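Local coordinates for protein STM4351 (Salmonella enterica, PDB 2Y7I) that binds arginine with high specificity in the periplasm, as a solute-binding protein of family 3, at residues D74-P77 and K78-Q81; G116-N119 and G120-H123. All coordinates share one frame; numbering follows the deposited sequence. Where two conformers were deposited one is given.

Contact 1 of 2, residues D74-P77 and K78-Q81; sequences DMTP and KREQ. With ARG (arginine), chain C; ACT (acetate ion), chain G.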
loop_
_atom_site.group_PDB
_atom_site.type_symbol
_atom_site.label_atom_id
_atom_site.label_comp_id
_atom_site.label_asym_id
_atom_site.label_seq_id
_atom_site.Cartn_x
_atom_site.Cartn_y
_atom_site.Cartn_z
ATOM N N ASP A 74 0.762 -8.945 -15.033
ATOM C CA ASP A 74 0.516 -10.029 -14.078
ATOM C C ASP A 74 1.761 -10.894 -13.960
ATOM O O ASP A 74 2.389 -11.231 -14.969
ATOM C CB ASP A 74 -0.637 -10.930 -14.551
ATOM C CG ASP A 74 -2.009 -10.255 -14.475
ATOM O OD1 ASP A 74 -2.099 -9.012 -14.477
ATOM O OD2 ASP A 74 -3.019 -11.002 -14.404
ATOM N N MET A 75 2.090 -11.279 -12.732
ATOM C CA MET A 75 3.246 -12.141 -12.463
ATOM C C MET A 75 2.897 -13.604 -12.692
ATOM O O MET A 75 2.743 -14.375 -11.746
ATOM C CB MET A 75 3.737 -11.943 -11.028
ATOM C CG MET A 75 4.109 -10.493 -10.706
ATOM S SD MET A 75 4.562 -10.232 -8.969
ATOM C CE MET A 75 3.061 -10.675 -8.121
ATOM N N THR A 76 2.772 -13.985 -13.958
ATOM C CA THR A 76 2.358 -15.339 -14.311
ATOM C C THR A 76 3.530 -16.319 -14.158
ATOM O O THR A 76 4.689 -15.902 -14.222
ATOM C CB THR A 76 1.845 -15.401 -15.754
ATOM O OG1 THR A 76 2.945 -15.203 -16.653
ATOM C CG2 THR A 76 0.746 -14.342 -16.010
ATOM N N PRO A 77 3.236 -17.621 -13.969
ATOM C CA PRO A 77 4.317 -18.618 -13.911
ATOM C C PRO A 77 5.170 -18.632 -15.184
ATOM O O PRO A 77 6.386 -18.778 -15.105
ATOM C CB PRO A 77 3.573 -19.953 -13.773
ATOM C CG PRO A 77 2.246 -19.608 -13.208
ATOM C CD PRO A 77 1.910 -18.229 -13.737
ATOM N N LYS A 78 4.541 -18.464 -16.345
ATOM C CA LYS A 78 5.294 -18.397 -17.604
ATOM C C LYS A 78 6.289 -17.244 -17.631
ATOM O O LYS A 78 7.413 -17.396 -18.091
ATOM C CB LYS A 78 4.358 -18.300 -18.813
ATOM C CG LYS A 78 4.136 -19.624 -19.537
ATOM C CD LYS A 78 3.051 -19.475 -20.621
ATOM C CE LYS A 78 3.299 -20.446 -21.779
ATOM N NZ LYS A 78 2.060 -20.723 -22.568
ATOM N N ARG A 79 5.875 -16.086 -17.140
ATOM C CA ARG A 79 6.761 -14.939 -17.137
ATOM C C ARG A 79 7.853 -15.098 -16.086
ATOM O O ARG A 79 8.978 -14.648 -16.293
ATOM C CB ARG A 79 5.980 -13.647 -16.949
ATOM C CG ARG A 79 5.063 -13.351 -18.133
ATOM C CD ARG A 79 4.106 -12.215 -17.835
ATOM N NE ARG A 79 3.215 -11.977 -18.966
ATOM C CZ ARG A 79 2.037 -11.378 -18.861
ATOM N NH1 ARG A 79 1.621 -10.950 -17.668
ATOM N NH2 ARG A 79 1.279 -11.199 -19.942
ATOM N N GLU A 80 7.519 -15.761 -14.978
ATOM C CA GLU A 80 8.489 -16.020 -13.908
ATOM C C GLU A 80 9.644 -16.936 -14.344
ATOM O O GLU A 80 10.701 -16.947 -13.716
ATOM C CB GLU A 80 7.793 -16.589 -12.672
ATOM C CG GLU A 80 6.926 -15.583 -11.925
ATOM C CD GLU A 80 6.179 -16.205 -10.756
ATOM O OE1 GLU A 80 6.012 -17.442 -10.738
ATOM O OE2 GLU A 80 5.749 -15.456 -9.854
ATOM N N GLN A 81 9.438 -17.701 -15.415
ATOM C CA GLN A 81 10.521 -18.491 -16.016
ATOM C C GLN A 81 11.490 -17.611 -16.811
ATOM O O GLN A 81 12.634 -18.002 -17.055
ATOM C CB GLN A 81 9.969 -19.563 -16.966
ATOM C CG GLN A 81 8.948 -20.539 -16.376
ATOM C CD GLN A 81 8.475 -21.579 -17.389
ATOM O OE1 GLN A 81 8.141 -21.250 -18.531
ATOM N NE2 GLN A 81 8.449 -22.846 -16.974
HETATM N N ARG C . -2.746 -7.615 -17.297
HETATM C CA ARG C . -2.631 -8.264 -18.641
HETATM C C ARG C . -1.385 -9.141 -18.684
HETATM O O ARG C . -1.088 -9.741 -19.714
HETATM C CB ARG C . -2.578 -7.209 -19.766
HETATM C CG ARG C . -1.475 -6.150 -19.585
HETATM C CD ARG C . -1.358 -5.214 -20.786
HETATM N NE ARG C . -0.548 -4.045 -20.432
HETATM C CZ ARG C . -0.230 -3.053 -21.262
HETATM N NH1 ARG C . -0.639 -3.056 -22.533
HETATM N NH2 ARG C . 0.502 -2.054 -20.817
HETATM O OXT ARG C . -0.638 -9.244 -17.692
HETATM C C ACT G . 1.033 -15.781 -19.470
HETATM O O ACT G . 2.219 -15.580 -19.140
HETATM O OXT ACT G . 0.382 -16.568 -18.737
HETATM C CH3 ACT G . 0.427 -15.109 -20.667
#
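Arg79 reaches back past Thr76 to the backbone of Asp74 and, beyond it, to the carboxylate of the bound arginine. Its CB and CG lie against the Thr76 hydroxyl, CG 3.2 Å from OG1, and CD sits between Thr76 OG1 and Asp74 O. NE comes nearest an acetate O, at 3.7 Å, and CZ faces both ligand carboxylate oxygens. Extended from CG to NE, the chain delivers a flat guanidinium whose edge does the binding. NH1 gives one hydrogen bond to Asp74 O (2.8 Å), on a lone pair and nearly in the guanidinium plane, and another to OXT of the ligand. NH2 donates almost straight (173°) to ligand O, 2.8 Å away. Thr76 CG2 and the acetate, probably from the crystallisation liquor, lie over one face.

Thr76 suits the N-cap of the short helix 77-80. With its hydroxyl set between the backbone N and the carbonyl carbon (chi1 69°), OG1 accepts from Arg79 N at 3.1 Å and donates to acetate O at 2.6 Å. Pro77, lacking an N-H, fits the first turn. Thr76 O accepts from Glu80 N, the helix's first i to i+4 bond. Asp74 serves the ligand with backbone and side chain: its N donates to OXT at 3.0 Å, while OD1 accepts from the ligand's amino N. A cationic guanidinium facing the carboxylate and an acidic group beside the ammonium are consistent with recognition of the zwitterionic head common to amino acids.

Contact 2 of 2, residues G116-N119 and G120-H123; sequences GLEN and GTTH. With ARG (arginine), chain C.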
loop_
_atom_site.group_PDB
_atom_site.type_symbol
_atom_site.label_atom_id
_atom_site.label_comp_id
_atom_site.label_asym_id
_atom_site.label_seq_id
_atom_site.Cartn_x
_atom_site.Cartn_y
_atom_site.Cartn_z
ATOM N N GLY A 116 -11.125 -9.187 -30.012
ATOM C CA GLY A 116 -9.789 -8.611 -30.050
ATOM C C GLY A 116 -9.136 -8.607 -28.680
ATOM O O GLY A 116 -9.807 -8.467 -27.653
ATOM N N LEU A 117 -7.818 -8.759 -28.668
ATOM C CA LEU A 117 -7.029 -8.770 -27.437
ATOM C C LEU A 117 -5.579 -8.483 -27.796
ATOM O O LEU A 117 -5.225 -8.435 -28.975
ATOM C CB LEU A 117 -7.169 -10.107 -26.694
ATOM C CG LEU A 117 -7.178 -11.381 -27.558
ATOM C CD1 LEU A 117 -5.778 -11.782 -28.025
ATOM C CD2 LEU A 117 -7.834 -12.534 -26.831
ATOM N N GLU A 118 -4.734 -8.284 -26.791
ATOM C CA GLU A 118 -3.337 -7.921 -27.042
ATOM C C GLU A 118 -2.425 -9.144 -27.059
ATOM O O GLU A 118 -2.575 -10.037 -26.226
ATOM C CB GLU A 118 -2.864 -6.959 -25.956
ATOM C CG GLU A 118 -1.765 -5.985 -26.341
ATOM C CD GLU A 118 -1.662 -4.844 -25.333
ATOM O OE1 GLU A 118 -1.686 -5.152 -24.140
ATOM O OE2 GLU A 118 -1.624 -3.654 -25.727
ATOM N N ASN A 119 -1.484 -9.166 -28.006
ATOM C CA ASN A 119 -0.449 -10.202 -28.083
ATOM C C ASN A 119 0.340 -10.257 -26.789
ATOM O O ASN A 119 0.661 -9.216 -26.228
ATOM C CB ASN A 119 0.524 -9.902 -29.227
ATOM C CG ASN A 119 0.047 -10.432 -30.554
ATOM O OD1 ASN A 119 -0.382 -11.583 -30.650
ATOM N ND2 ASN A 119 0.129 -9.600 -31.594
ATOM N N GLY A 120 0.664 -11.460 -26.327
ATOM C CA GLY A 120 1.542 -11.635 -25.158
ATOM C C GLY A 120 0.875 -11.584 -23.790
ATOM O O GLY A 120 1.547 -11.758 -22.754
ATOM N N THR A 121 -0.444 -11.393 -23.782
ATOM C CA THR A 121 -1.190 -11.186 -22.529
ATOM C C THR A 121 -1.785 -12.458 -21.923
ATOM O O THR A 121 -1.933 -13.486 -22.599
ATOM C CB THR A 121 -2.329 -10.129 -22.687
ATOM O OG1 THR A 121 -3.324 -10.606 -23.608
ATOM C CG2 THR A 121 -1.767 -8.816 -23.172
ATOM N N THR A 122 -2.143 -12.354 -20.646
ATOM C CA THR A 122 -2.965 -13.355 -19.959
ATOM C C THR A 122 -4.253 -13.596 -20.731
ATOM O O THR A 122 -4.710 -14.733 -20.864
ATOM C CB THR A 122 -3.350 -12.849 -18.558
ATOM O OG1 THR A 122 -3.842 -11.514 -18.679
ATOM C CG2 THR A 122 -2.126 -12.824 -17.643
ATOM N N HIS A 123 -4.836 -12.515 -21.236
ATOM C CA HIS A 123 -6.106 -12.581 -21.938
ATOM C C HIS A 123 -6.012 -13.424 -23.190
ATOM O O HIS A 123 -6.923 -14.203 -23.485
ATOM C CB HIS A 123 -6.598 -11.172 -22.264
ATOM C CG HIS A 123 -6.500 -10.238 -21.107
ATOM N ND1 HIS A 123 -7.139 -10.477 -19.907
ATOM C CD2 HIS A 123 -5.801 -9.088 -20.942
ATOM C CE1 HIS A 123 -6.859 -9.501 -19.061
ATOM N NE2 HIS A 123 -6.047 -8.649 -19.661
HETATM N N ARG C . -2.746 -7.615 -17.297
HETATM C CA ARG C . -2.631 -8.264 -18.641
HETATM C C ARG C . -1.385 -9.141 -18.684
HETATM O O ARG C . -1.088 -9.741 -19.714
HETATM C CB ARG C . -2.578 -7.209 -19.766
HETATM C CG ARG C . -1.475 -6.150 -19.585
HETATM C CD ARG C . -1.358 -5.214 -20.786
HETATM N NE ARG C . -0.548 -4.045 -20.432
HETATM C CZ ARG C . -0.230 -3.053 -21.262
HETATM N NH1 ARG C . -0.639 -3.056 -22.533
HETATM N NH2 ARG C . 0.502 -2.054 -20.817
HETATM O OXT ARG C . -0.638 -9.244 -17.692
#
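Gly120, on which the chain turns with a positive phi (85°), is the striking feature where Glu118 and Thr121 meet. It holds the third position of a type II turn from Glu118 to Thr121, where a side-chain carbon would clash with Asn119 O; glycine has none. The turn is closed by a side chain: Thr121 OG1 donates to Glu118 O at 2.8 Å, tilted 18° from the carbonyl plane. With chi1 at 65° the hydroxyl points back over the turn, and it also caps the start of helix 122-130 by accepting from Gln124 N, while CG2 packs on Glu118 CB at 3.5 Å.

Glu118 extends from the strand end into the pocket. OE1 accepts from NH1 of the ligand guanidinium at 2.8 Å, and OE2 is held by Thr15, so a carboxylate with two separate acceptors suits the place. At the helix start Thr122 N donates to ligand O at 3.0 Å, and the Thr122 hydroxyl lies over the centre of one face of the His123 ring. His123 brings NE2 within 3.6 Å of the ligand CA; ND1 is hydrogen-bonded to Tyr187 OH and NE2 to Asp160 OD2. Leu117 CD2 fills in against His123 O. Strand 114-118, turn and capped helix open a beta-alpha-beta unit, the ligand lying at the strand's C-terminal end as in the type 2 periplasmic binding fold.

Contacts 1 and 2 have centres 14 Å apart and follow one another along the chain, yet they meet around the same arginine. Arg79 NH2 of contact 1 probably donates to Gly120 O of contact 2, 2.9 Å away, so the guanidinium that reads the ligand carboxylate also ties residues 78-81 to the turn before helix 122-130. Beside this bridge, methyls pack, Thr76 CG2 lying 3.6 Å from Thr122 CG2. The work is divided: 74-81 serves the ammonium and carboxylate, whereas 116-123 adds a helix-start N-H to the carboxylate and an acid to the guanidinium. Asp160, Glu20 and the backbone oxygens of Ser13, Ala71 and Gly72 also hydrogen-bond the ligand.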